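Local coordinates for VAO-type flavoprotein oxidase VAO615 (Myceliophthora thermophila, PDB 6F72) that binds one FAD in a bicovalent manner and is probably a flavoprotein oxidase whose reduced form reacts rapidly with oxygen, its substrate still unidentified, at residues Y207-I217 / T389-T397; D495-Q503 / V515-Y524. All blocks are in the same frame, centred on the assembly; numbering follows the deposited sequence.

Interaction 1 of 2, residues Y207-I217 / T389-T397; sequences YAMANSTGHRI and TNYYDHFFT. With NAG (2-acetamido-2-deoxy-beta-D-glucopyranose), chain H.
Y207 meets two aromatic rings of helix 391-397, and the three rings form a cluster of edge-to-face pairs. Its CE2 stands over the centre of the F395 face, 3.6 Å from F395 CZ, with the planes at 58°. Y391 in turn directs its CE2 edge at a face of Y207, the rings being almost perpendicular at 82°.

Apolar contact continues along the two helices, whose short segments run roughly antiparallel. The Y392 ring swings away from its own backbone N (chi1 -170°) and lays its CD2 against Y207 CB at 3.7 Å, the same edge also facing Y207 O and A208 N. Beyond the helix, the aliphatic CG of R216 rests 3.6 Å from Y391 CB, while the guanidinium makes a salt bridge with D299.

No direct hydrogen bond crosses the contact; water does that work. One water accepts from Y391 OH at 2.6 Å and donates to both I217 O and Y207 OH, the last of which also bonds to G220. A second accepts from Y392 N at 2.8 Å and donates to N211 OD1. The amide nitrogen of N211 carries the N-linked glycan, whose acetyl methyl C8 lies 3.7 Å from Y392 CE1.

Two helices far apart in sequence, one from the FAD-binding domain, are thus joined through aromatic edges; the polar links between them run through two waters, while R216 and the Y207 hydroxyl find further partners outside.

Interaction 2 of 2, residues D495-Q503 / V515-Y524; sequences DRYAAETLQ and VYLNEANHLY. With FAD (flavin-adenine dinucleotide), chain E.
The Y524 ring takes the CG of Q503 over one face, offset toward the rim, in a CH-pi contact 3.8 Å from CG to the ring centroid; A499 O lies at the ring edge. The H522 imidazole carries its neighbour L523 CG on one face and turns an edge to D495. Near the start of 515-524, the Y516 ring has N518 CB over one face and E519 OE1 and the flavin at its edge.

Both carboxylate oxygens of D495 are engaged across the contact. H522 NE2 donates to D495 OD2 at 2.8 Å, nearly straight (173°), with the acceptor in the imidazole plane and the nitrogen on the syn side of the carboxylate. N521 ND2 comes to D495 OD1 from above that plane, at 3.0 Å. The other end of the same amide, N521 OD1, accepts from L523 N in an Asx turn. N102 adds a second donor to D495 OD2.

A499 packs its CB against L523 CB at 3.7 Å. At the other end Q503, bent at chi2 (67°), brings its amide onto the methyls of V515; its NE2 bonds to D507 and S415 O, and a water joins its OE1 to N521 N.

Ahead of this anchorage in sequence the loop reaches FAD: Y516 OH donates to flavin O2 at 2.6 Å, and N518 OD1 accepts from the ribityl O4'. Anchored to the helix at D495 and Q503, the irregular 515-524 segment presents Y516 and N518 to the cofactor, and the D495 carboxylate orients the H522 ring with a proton on NE2.

In the fold
Interactions 1 and 2 are both mostly buried, yet they lie on opposite sides of the chain's centre, with their centres about 33 Å apart and no shared element. Interaction 1 joins helix 203-212 of the FAD-binding domain to helix 391-399, which follows an edge strand of the seven-stranded antiparallel sheet. Interaction 2 instead folds the loop that follows helix 488-508 back onto it, its segments twelve residues apart at their closest ends. The first contact is aromatic and water-bridged, reaching the surface at a glycan; the second relies on direct side-chain hydrogen bonds, with one bridging water besides. FAD lies between the two, hydrogen-bonded by 515-524 but about 7 Å from the F395 side chain.

Interaction 1 of 2, residues Y207-I217 / T389-T397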
loop_
_atom_site.group_PDB
_atom_site.type_symbol
_atom_site.label_atom_id
_atom_site.label_comp_id
_atom_site.label_asym_id
_atom_site.label_seq_id
_atom_site.Cartn_x
_atom_site.Cartn_y
_atom_site.Cartn_z
ATOM N N TYR A 207 -6.637 11.150 9.203
ATOM C CA TYR A 207 -7.588 12.142 8.668
ATOM C C TYR A 207 -8.460 12.779 9.732
ATOM O O TYR A 207 -8.691 13.990 9.678
ATOM C CB TYR A 207 -8.484 11.551 7.569
ATOM C CG TYR A 207 -7.750 11.026 6.350
ATOM C CD1 TYR A 207 -6.464 11.484 6.017
ATOM C CD2 TYR A 207 -8.348 10.079 5.518
ATOM C CE1 TYR A 207 -5.791 10.996 4.910
ATOM C CE2 TYR A 207 -7.681 9.588 4.399
ATOM C CZ TYR A 207 -6.409 10.048 4.102
ATOM O OH TYR A 207 -5.744 9.572 2.999
ATOM N N ALA A 208 -8.947 11.968 10.680
ATOM C CA ALA A 208 -9.683 12.473 11.843
ATOM C C ALA A 208 -8.821 13.459 12.642
ATOM O O ALA A 208 -9.299 14.531 13.023
ATOM C CB ALA A 208 -10.179 11.326 12.729
ATOM N N MET A 209 -7.551 13.099 12.849
ATOM C CA MET A 209 -6.602 13.905 13.608
ATOM C C MET A 209 -6.243 15.222 12.901
ATOM O O MET A 209 -6.249 16.289 13.525
ATOM C CB MET A 209 -5.353 13.077 13.940
ATOM C CG MET A 209 -4.318 13.807 14.774
ATOM S SD MET A 209 -2.997 14.485 13.759
ATOM C CE MET A 209 -2.276 15.666 14.895
ATOM N N ALA A 210 -5.935 15.136 11.607
ATOM C CA ALA A 210 -5.632 16.321 10.812
ATOM C C ALA A 210 -6.838 17.252 10.722
ATOM O O ALA A 210 -6.688 18.461 10.929
ATOM C CB ALA A 210 -5.115 15.946 9.422
ATOM N N ASN A 211 -8.019 16.701 10.421
ATOM C CA ASN A 211 -9.242 17.504 10.311
ATOM C C ASN A 211 -9.525 18.328 11.577
ATOM O O ASN A 211 -9.898 19.501 11.479
ATOM C CB ASN A 211 -10.479 16.659 9.962
ATOM C CG ASN A 211 -11.754 17.473 10.032
ATOM O OD1 ASN A 211 -12.097 18.184 9.086
ATOM N ND2 ASN A 211 -12.450 17.392 11.173
ATOM N N SER A 212 -9.352 17.708 12.748
ATOM C CA SER A 212 -9.686 18.337 14.031
ATOM C C SER A 212 -8.856 19.590 14.316
ATOM O O SER A 212 -9.254 20.421 15.130
ATOM C CB SER A 212 -9.548 17.342 15.186
ATOM O OG SER A 212 -8.211 16.901 15.322
ATOM N N THR A 213 -7.716 19.712 13.635
ATOM C CA THR A 213 -6.804 20.868 13.767
ATOM C C THR A 213 -6.925 21.907 12.621
ATOM O O THR A 213 -6.256 22.945 12.640
ATOM C CB THR A 213 -5.328 20.412 13.951
ATOM O OG1 THR A 213 -4.829 19.831 12.741
ATOM C CG2 THR A 213 -5.194 19.382 15.066
ATOM N N GLY A 214 -7.788 21.639 11.645
ATOM C CA GLY A 214 -7.949 22.507 10.474
ATOM C C GLY A 214 -6.891 22.265 9.409
ATOM O O GLY A 214 -6.479 23.201 8.728
ATOM N N HIS A 215 -6.473 21.001 9.262
ATOM C CA HIS A 215 -5.398 20.588 8.342
ATOM C C HIS A 215 -5.722 19.333 7.491
ATOM O O HIS A 215 -6.658 18.578 7.796
ATOM C CB HIS A 215 -4.087 20.375 9.111
ATOM C CG HIS A 215 -3.590 21.606 9.803
ATOM N ND1 HIS A 215 -3.782 21.828 11.147
ATOM C CD2 HIS A 215 -2.928 22.693 9.332
ATOM C CE1 HIS A 215 -3.255 22.996 11.480
ATOM N NE2 HIS A 215 -2.733 23.542 10.396
ATOM N N ARG A 216 -4.931 19.137 6.431
ATOM C CA ARG A 216 -4.955 17.936 5.590
ATOM C C ARG A 216 -3.629 17.206 5.746
ATOM O O ARG A 216 -2.589 17.841 5.965
ATOM C CB ARG A 216 -5.117 18.317 4.117
ATOM C CG ARG A 216 -6.297 19.218 3.799
ATOM C CD ARG A 216 -6.060 19.989 2.506
ATOM N NE ARG A 216 -7.212 20.824 2.153
ATOM C CZ ARG A 216 -7.202 21.794 1.245
ATOM N NH1 ARG A 216 -6.096 22.080 0.575
ATOM N NH2 ARG A 216 -8.309 22.488 1.012
ATOM N N ILE A 217 -3.671 15.879 5.657
ATOM C CA ILE A 217 -2.458 15.052 5.563
ATOM C C ILE A 217 -2.508 14.166 4.304
ATOM O O ILE A 217 -3.577 13.688 3.907
ATOM C CB ILE A 217 -2.191 14.208 6.842
ATOM C CG1 ILE A 217 -0.789 13.561 6.795
ATOM C CG2 ILE A 217 -3.297 13.174 7.059
ATOM C CD1 ILE A 217 -0.294 12.963 8.097
ATOM N N THR A 389 -16.734 21.566 2.363
ATOM C CA THR A 389 -16.219 22.568 3.307
ATOM C C THR A 389 -14.757 22.310 3.668
ATOM O O THR A 389 -13.981 23.248 3.872
ATOM C CB THR A 389 -17.060 22.582 4.597
ATOM O OG1 THR A 389 -18.444 22.553 4.248
ATOM C CG2 THR A 389 -16.785 23.837 5.439
ATOM N N ASN A 390 -14.396 21.032 3.728
ATOM C CA ASN A 390 -13.080 20.595 4.164
ATOM C C ASN A 390 -12.656 19.370 3.367
ATOM O O ASN A 390 -13.438 18.852 2.559
ATOM C CB ASN A 390 -13.121 20.290 5.663
ATOM C CG ASN A 390 -14.171 19.265 6.010
ATOM O OD1 ASN A 390 -13.941 18.065 5.901
ATOM N ND2 ASN A 390 -15.345 19.736 6.408
ATOM N N TYR A 391 -11.432 18.901 3.594
ATOM C CA TYR A 391 -10.927 17.720 2.900
ATOM C C TYR A 391 -11.560 16.412 3.355
ATOM O O TYR A 391 -11.893 15.576 2.505
ATOM C CB TYR A 391 -9.416 17.611 3.025
ATOM C CG TYR A 391 -8.832 16.380 2.359
ATOM C CD1 TYR A 391 -8.996 16.148 0.989
ATOM C CD2 TYR A 391 -8.103 15.455 3.103
ATOM C CE1 TYR A 391 -8.459 15.021 0.381
ATOM C CE2 TYR A 391 -7.554 14.330 2.507
ATOM C CZ TYR A 391 -7.730 14.120 1.149
ATOM O OH TYR A 391 -7.176 13.003 0.575
ATOM N N TYR A 392 -11.690 16.228 4.677
ATOM C CA TYR A 392 -12.271 15.019 5.275
ATOM C C TYR A 392 -13.610 14.701 4.610
ATOM O O TYR A 392 -13.798 13.589 4.109
ATOM C CB TYR A 392 -12.415 15.171 6.801
ATOM C CG TYR A 392 -12.777 13.891 7.560
ATOM C CD1 TYR A 392 -14.104 13.430 7.614
ATOM C CD2 TYR A 392 -11.793 13.156 8.248
ATOM C CE1 TYR A 392 -14.437 12.271 8.312
ATOM C CE2 TYR A 392 -12.118 11.996 8.946
ATOM C CZ TYR A 392 -13.441 11.558 8.976
ATOM O OH TYR A 392 -13.778 10.408 9.653
ATOM N N ASP A 393 -14.499 15.697 4.567
ATOM C CA ASP A 393 -15.802 15.590 3.899
ATOM C C ASP A 393 -15.716 15.172 2.457
ATOM O O ASP A 393 -16.462 14.288 2.039
ATOM C CB ASP A 393 -16.573 16.902 3.986
ATOM C CG ASP A 393 -17.142 17.148 5.359
ATOM O OD1 ASP A 393 -16.890 16.338 6.283
ATOM O OD2 ASP A 393 -17.846 18.165 5.510
ATOM N N HIS A 394 -14.814 15.813 1.705
ATOM C CA HIS A 394 -14.561 15.462 0.300
ATOM C C HIS A 394 -14.130 14.006 0.160
ATOM O O HIS A 394 -14.703 13.270 -0.654
ATOM C CB HIS A 394 -13.513 16.390 -0.320
ATOM C CG HIS A 394 -12.994 15.922 -1.644
ATOM N ND1 HIS A 394 -13.633 16.199 -2.833
ATOM C CD2 HIS A 394 -11.889 15.206 -1.967
ATOM C CE1 HIS A 394 -12.945 15.674 -3.831
ATOM N NE2 HIS A 394 -11.885 15.062 -3.333
ATOM N N PHE A 395 -13.130 13.613 0.955
ATOM C CA PHE A 395 -12.598 12.258 0.941
ATOM C C PHE A 395 -13.698 11.203 1.113
ATOM O O PHE A 395 -13.807 10.282 0.298
ATOM C CB PHE A 395 -11.511 12.071 2.008
ATOM C CG PHE A 395 -10.791 10.762 1.895
ATOM C CD1 PHE A 395 -11.297 9.616 2.509
ATOM C CD2 PHE A 395 -9.627 10.658 1.133
ATOM C CE1 PHE A 395 -10.651 8.389 2.372
ATOM C CE2 PHE A 395 -8.963 9.441 1.004
ATOM C CZ PHE A 395 -9.485 8.301 1.619
ATOM N N PHE A 396 -14.506 11.351 2.164
ATOM C CA PHE A 396 -15.500 10.325 2.497
ATOM C C PHE A 396 -16.811 10.405 1.709
ATOM O O PHE A 396 -17.566 9.424 1.676
ATOM C CB PHE A 396 -15.701 10.192 4.019
ATOM C CG PHE A 396 -14.539 9.524 4.718
ATOM C CD1 PHE A 396 -14.271 8.160 4.523
ATOM C CD2 PHE A 396 -13.693 10.253 5.548
ATOM C CE1 PHE A 396 -13.193 7.544 5.159
ATOM C CE2 PHE A 396 -12.616 9.639 6.186
ATOM C CZ PHE A 396 -12.366 8.286 5.994
ATOM N N THR A 397 -17.060 11.539 1.047
ATOM C CA THR A 397 -18.117 11.612 0.033
ATOM C C THR A 397 -17.797 10.602 -1.074
ATOM O O THR A 397 -18.652 9.790 -1.439
ATOM C CB THR A 397 -18.252 13.019 -0.591
ATOM O OG1 THR A 397 -18.406 13.990 0.443
ATOM C CG2 THR A 397 -19.469 13.096 -1.520
HETATM C C1 NAG H . -13.648 18.140 11.471
HETATM C C2 NAG H . -14.983 17.630 12.044
HETATM C C3 NAG H . -15.939 18.754 12.483
HETATM C C4 NAG H . -15.247 19.874 13.276
HETATM C C5 NAG H . -14.039 20.381 12.485
HETATM C C6 NAG H . -13.285 21.480 13.240
HETATM C C7 NAG H . -15.762 15.437 11.202
HETATM C C8 NAG H . -16.539 14.765 10.107
HETATM N N2 NAG H . -15.675 16.768 11.092
HETATM O O3 NAG H . -16.989 18.196 13.280
HETATM O O4 NAG H . -16.173 20.932 13.583
HETATM O O5 NAG H . -13.164 19.263 12.240
HETATM O O6 NAG H . -11.904 21.517 12.858
HETATM O O7 NAG H . -15.251 14.792 12.113
HETATM O O HOH W 1 -4.909 12.355 1.763
HETATM O O HOH W 2 -10.431 17.928 6.525
#

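Interaction 2 of 2, residues D495-Q503 / V515-Y524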
loop_
_atom_site.group_PDB
_atom_site.type_symbol
_atom_site.label_atom_id
_atom_site.label_comp_id
_atom_site.label_asym_id
_atom_site.label_seq_id
_atom_site.Cartn_x
_atom_site.Cartn_y
_atom_site.Cartn_z
ATOM N N ASP A 495 -2.233 -15.910 -10.217
ATOM C CA ASP A 495 -0.995 -15.386 -9.638
ATOM C C ASP A 495 0.152 -15.324 -10.683
ATOM O O ASP A 495 0.758 -14.248 -10.882
ATOM C CB ASP A 495 -0.606 -16.230 -8.407
ATOM C CG ASP A 495 0.111 -15.431 -7.337
ATOM O OD1 ASP A 495 -0.044 -14.187 -7.295
ATOM O OD2 ASP A 495 0.815 -16.068 -6.512
ATOM N N ARG A 496 0.438 -16.449 -11.347
ATOM C CA ARG A 496 1.497 -16.494 -12.365
ATOM C C ARG A 496 1.164 -15.680 -13.617
ATOM O O ARG A 496 2.057 -15.019 -14.186
ATOM C CB ARG A 496 1.905 -17.924 -12.728
ATOM C CG ARG A 496 2.562 -18.692 -11.577
ATOM C CD ARG A 496 2.934 -20.114 -11.981
ATOM N NE ARG A 496 1.840 -20.803 -12.687
ATOM C CZ ARG A 496 0.898 -21.570 -12.121
ATOM N NH1 ARG A 496 0.882 -21.805 -10.815
ATOM N NH2 ARG A 496 -0.034 -22.110 -12.884
ATOM N N TYR A 497 -0.105 -15.708 -14.034
ATOM C CA TYR A 497 -0.586 -14.814 -15.091
ATOM C C TYR A 497 -0.255 -13.344 -14.787
ATOM O O TYR A 497 0.271 -12.637 -15.659
ATOM C CB TYR A 497 -2.088 -14.972 -15.359
ATOM C CG TYR A 497 -2.635 -13.875 -16.253
ATOM C CD1 TYR A 497 -2.417 -13.895 -17.644
ATOM C CD2 TYR A 497 -3.346 -12.800 -15.708
ATOM C CE1 TYR A 497 -2.897 -12.864 -18.456
ATOM C CE2 TYR A 497 -3.841 -11.781 -16.502
ATOM C CZ TYR A 497 -3.602 -11.799 -17.863
ATOM O OH TYR A 497 -4.098 -10.767 -18.626
ATOM N N ALA A 498 -0.556 -12.883 -13.569
ATOM C CA ALA A 498 -0.339 -11.477 -13.249
ATOM C C ALA A 498 1.154 -11.099 -13.358
ATOM O O ALA A 498 1.493 -10.135 -14.035
ATOM C CB ALA A 498 -0.902 -11.126 -11.880
ATOM N N ALA A 499 2.011 -11.914 -12.736
ATOM C CA ALA A 499 3.452 -11.693 -12.667
ATOM C C ALA A 499 4.173 -11.790 -14.010
ATOM O O ALA A 499 5.017 -10.948 -14.304
ATOM C CB ALA A 499 4.084 -12.659 -11.678
ATOM N N GLU A 500 3.859 -12.808 -14.806
ATOM C CA GLU A 500 4.688 -13.124 -15.957
ATOM C C GLU A 500 4.065 -12.828 -17.320
ATOM O O GLU A 500 4.760 -12.875 -18.337
ATOM C CB GLU A 500 5.288 -14.535 -15.846
ATOM C CG GLU A 500 4.335 -15.696 -16.044
ATOM C CD GLU A 500 4.688 -16.889 -15.172
ATOM O OE1 GLU A 500 5.522 -16.750 -14.258
ATOM O OE2 GLU A 500 4.135 -17.969 -15.396
ATOM N N THR A 501 2.786 -12.457 -17.320
ATOM C CA THR A 501 2.080 -12.091 -18.536
ATOM C C THR A 501 1.526 -10.685 -18.455
ATOM O O THR A 501 1.878 -9.849 -19.290
ATOM C CB THR A 501 0.976 -13.127 -18.922
ATOM O OG1 THR A 501 1.580 -14.406 -19.092
ATOM C CG2 THR A 501 0.272 -12.756 -20.226
ATOM N N LEU A 502 0.665 -10.412 -17.482
ATOM C CA LEU A 502 0.019 -9.107 -17.434
ATOM C C LEU A 502 1.001 -7.951 -17.114
ATOM O O LEU A 502 1.017 -6.939 -17.838
ATOM C CB LEU A 502 -1.194 -9.094 -16.503
ATOM C CG LEU A 502 -1.966 -7.768 -16.423
ATOM C CD1 LEU A 502 -2.542 -7.332 -17.762
ATOM C CD2 LEU A 502 -3.065 -7.854 -15.399
ATOM N N GLN A 503 1.814 -8.100 -16.060
ATOM C CA GLN A 503 2.785 -7.064 -15.719
ATOM C C GLN A 503 3.801 -6.771 -16.851
ATOM O O GLN A 503 3.966 -5.597 -17.190
ATOM C CB GLN A 503 3.475 -7.312 -14.357
ATOM C CG GLN A 503 4.347 -6.160 -13.869
ATOM C CD GLN A 503 3.558 -4.911 -13.533
ATOM O OE1 GLN A 503 2.816 -4.897 -12.560
ATOM N NE2 GLN A 503 3.724 -3.847 -14.332
ATOM N N VAL A 515 7.235 0.138 -11.966
ATOM C CA VAL A 515 6.226 -0.581 -11.186
ATOM C C VAL A 515 6.338 -0.093 -9.747
ATOM O O VAL A 515 7.419 -0.091 -9.138
ATOM C CB VAL A 515 6.318 -2.126 -11.357
ATOM C CG1 VAL A 515 5.151 -2.854 -10.686
ATOM C CG2 VAL A 515 6.299 -2.498 -12.834
ATOM N N TYR A 516 5.216 0.407 -9.246
ATOM C CA TYR A 516 5.111 0.900 -7.890
ATOM C C TYR A 516 5.339 -0.290 -6.950
ATOM O O TYR A 516 4.650 -1.319 -7.066
ATOM C CB TYR A 516 3.745 1.556 -7.709
ATOM C CG TYR A 516 3.431 2.118 -6.334
ATOM C CD1 TYR A 516 4.436 2.621 -5.482
ATOM C CD2 TYR A 516 2.106 2.184 -5.893
ATOM C CE1 TYR A 516 4.115 3.143 -4.224
ATOM C CE2 TYR A 516 1.778 2.703 -4.647
ATOM C CZ TYR A 516 2.777 3.195 -3.817
ATOM O OH TYR A 516 2.425 3.699 -2.567
ATOM N N LEU A 517 6.331 -0.176 -6.057
ATOM C CA LEU A 517 6.741 -1.327 -5.218
ATOM C C LEU A 517 5.635 -1.808 -4.268
ATOM O O LEU A 517 5.656 -2.963 -3.798
ATOM C CB LEU A 517 8.041 -1.025 -4.450
ATOM C CG LEU A 517 8.045 -0.021 -3.287
ATOM C CD1 LEU A 517 7.532 -0.661 -1.987
ATOM C CD2 LEU A 517 9.422 0.613 -3.070
ATOM N N ASN A 518 4.703 -0.899 -3.967
ATOM C CA ASN A 518 3.585 -1.192 -3.066
ATOM C C ASN A 518 2.470 -1.977 -3.740
ATOM O O ASN A 518 1.731 -2.685 -3.068
ATOM C CB ASN A 518 3.015 0.088 -2.442
ATOM C CG ASN A 518 3.686 0.456 -1.106
ATOM O OD1 ASN A 518 4.088 -0.414 -0.327
ATOM N ND2 ASN A 518 3.796 1.752 -0.842
ATOM N N GLU A 519 2.352 -1.860 -5.064
ATOM C CA GLU A 519 1.252 -2.490 -5.799
ATOM C C GLU A 519 1.814 -3.296 -6.957
ATOM O O GLU A 519 1.832 -2.844 -8.096
ATOM C CB GLU A 519 0.245 -1.427 -6.262
ATOM C CG GLU A 519 -0.294 -0.573 -5.116
ATOM C CD GLU A 519 -1.409 0.363 -5.536
ATOM O OE1 GLU A 519 -1.299 1.019 -6.595
ATOM O OE2 GLU A 519 -2.408 0.443 -4.790
ATOM N N ALA A 520 2.346 -4.465 -6.626
ATOM C CA ALA A 520 2.912 -5.393 -7.602
ATOM C C ALA A 520 2.641 -6.835 -7.169
ATOM O O ALA A 520 2.139 -7.072 -6.067
ATOM C CB ALA A 520 4.399 -5.166 -7.738
ATOM N N ASN A 521 2.969 -7.780 -8.053
ATOM C CA ASN A 521 2.922 -9.188 -7.744
ATOM C C ASN A 521 4.256 -9.649 -7.168
ATOM O O ASN A 521 5.300 -9.265 -7.671
ATOM C CB ASN A 521 2.596 -9.976 -9.017
ATOM C CG ASN A 521 2.259 -11.424 -8.725
ATOM O OD1 ASN A 521 3.148 -12.249 -8.504
ATOM N ND2 ASN A 521 0.979 -11.740 -8.725
ATOM N N HIS A 522 4.207 -10.489 -6.130
ATOM C CA HIS A 522 5.408 -11.064 -5.489
ATOM C C HIS A 522 6.290 -11.961 -6.366
ATOM O O HIS A 522 7.443 -12.234 -6.004
ATOM C CB HIS A 522 5.005 -11.867 -4.256
ATOM C CG HIS A 522 4.248 -13.119 -4.578
ATOM N ND1 HIS A 522 4.566 -14.344 -4.028
ATOM C CD2 HIS A 522 3.187 -13.334 -5.397
ATOM C CE1 HIS A 522 3.720 -15.255 -4.479
ATOM N NE2 HIS A 522 2.875 -14.667 -5.308
ATOM N N LEU A 523 5.738 -12.465 -7.472
ATOM C CA LEU A 523 6.494 -13.311 -8.401
ATOM C C LEU A 523 7.098 -12.532 -9.578
ATOM O O LEU A 523 7.888 -13.098 -10.356
ATOM C CB LEU A 523 5.641 -14.466 -8.914
ATOM C CG LEU A 523 4.974 -15.421 -7.918
ATOM C CD1 LEU A 523 3.912 -16.223 -8.670
ATOM C CD2 LEU A 523 5.971 -16.334 -7.203
ATOM N N TYR A 524 6.746 -11.243 -9.693
ATOM C CA TYR A 524 7.250 -10.357 -10.770
ATOM C C TYR A 524 8.775 -10.347 -10.815
ATOM O O TYR A 524 9.436 -9.982 -9.842
ATOM C CB TYR A 524 6.674 -8.945 -10.596
ATOM C CG TYR A 524 7.235 -7.879 -11.516
ATOM C CD1 TYR A 524 7.175 -8.016 -12.906
ATOM C CD2 TYR A 524 7.804 -6.705 -10.991
ATOM C CE1 TYR A 524 7.690 -7.030 -13.740
ATOM C CE2 TYR A 524 8.300 -5.712 -11.826
ATOM C CZ TYR A 524 8.241 -5.884 -13.194
ATOM O OH TYR A 524 8.741 -4.910 -14.044
HETATM P PA FAD E . 1.510 -3.904 5.999
HETATM O O1A FAD E . 1.254 -5.116 5.141
HETATM O O2A FAD E . 1.269 -4.068 7.474
HETATM O O5B FAD E . 3.019 -3.416 5.739
HETATM C C5B FAD E . 3.582 -3.361 4.428
HETATM C C4B FAD E . 5.101 -3.478 4.467
HETATM O O4B FAD E . 5.641 -2.448 5.298
HETATM C C3B FAD E . 5.618 -4.787 5.032
HETATM O O3B FAD E . 6.810 -5.110 4.305
HETATM C C2B FAD E . 5.976 -4.474 6.475
HETATM O O2B FAD E . 7.046 -5.294 6.950
HETATM C C1B FAD E . 6.382 -3.012 6.393
HETATM N N9A FAD E . 6.070 -2.213 7.602
HETATM C C8A FAD E . 4.852 -1.740 7.940
HETATM N N7A FAD E . 4.920 -1.012 9.083
HETATM C C5A FAD E . 6.203 -1.009 9.479
HETATM C C6A FAD E . 6.961 -0.428 10.609
HETATM N N6A FAD E . 6.313 0.296 11.548
HETATM N N1A FAD E . 8.293 -0.658 10.672
HETATM C C2A FAD E . 8.944 -1.388 9.740
HETATM N N3A FAD E . 8.312 -1.943 8.675
HETATM C C4A FAD E . 6.967 -1.792 8.497
HETATM N N1 FAD E . -1.160 2.628 -1.854
HETATM C C2 FAD E . -1.150 3.867 -2.408
HETATM O O2 FAD E . -0.049 4.402 -2.680
HETATM N N3 FAD E . -2.293 4.536 -2.676
HETATM C C4 FAD E . -3.517 4.042 -2.435
HETATM O O4 FAD E . -4.549 4.698 -2.703
HETATM C C4X FAD E . -3.608 2.699 -1.820
HETATM N N5 FAD E . -4.799 2.132 -1.529
HETATM C C5X FAD E . -4.880 0.891 -0.968
HETATM C C6 FAD E . -6.136 0.319 -0.669
HETATM C C7 FAD E . -6.187 -0.966 -0.084
HETATM C C7M FAD E . -7.548 -1.567 0.222
HETATM C C8 FAD E . -4.916 -1.713 0.232
HETATM C C8M FAD E . -4.862 -3.054 0.949
HETATM C C9 FAD E . -3.690 -1.127 -0.069
HETATM C C9A FAD E . -3.618 0.139 -0.657
HETATM N N10 FAD E . -2.362 0.728 -0.938
HETATM C C10 FAD E . -2.324 2.004 -1.539
HETATM C "C1'" FAD E . -1.132 -0.019 -0.685
HETATM C "C2'" FAD E . -0.280 0.363 0.489
HETATM O "O2'" FAD E . 0.388 1.578 0.161
HETATM C "C3'" FAD E . 0.719 -0.778 0.646
HETATM O "O3'" FAD E . 0.048 -2.057 0.638
HETATM C "C4'" FAD E . 1.536 -0.625 1.919
HETATM O "O4'" FAD E . 2.611 -1.567 1.909
HETATM C "C5'" FAD E . 0.667 -0.760 3.171
HETATM O "O5'" FAD E . 1.453 -0.717 4.352
HETATM P P FAD E . 0.798 -1.153 5.753
HETATM O O1P FAD E . -0.524 -0.456 5.903
HETATM O O2P FAD E . 1.901 -1.001 6.775
HETATM O O3P FAD E . 0.534 -2.727 5.507
HETATM O O HOH W 3 3.081 -7.058 -10.781
#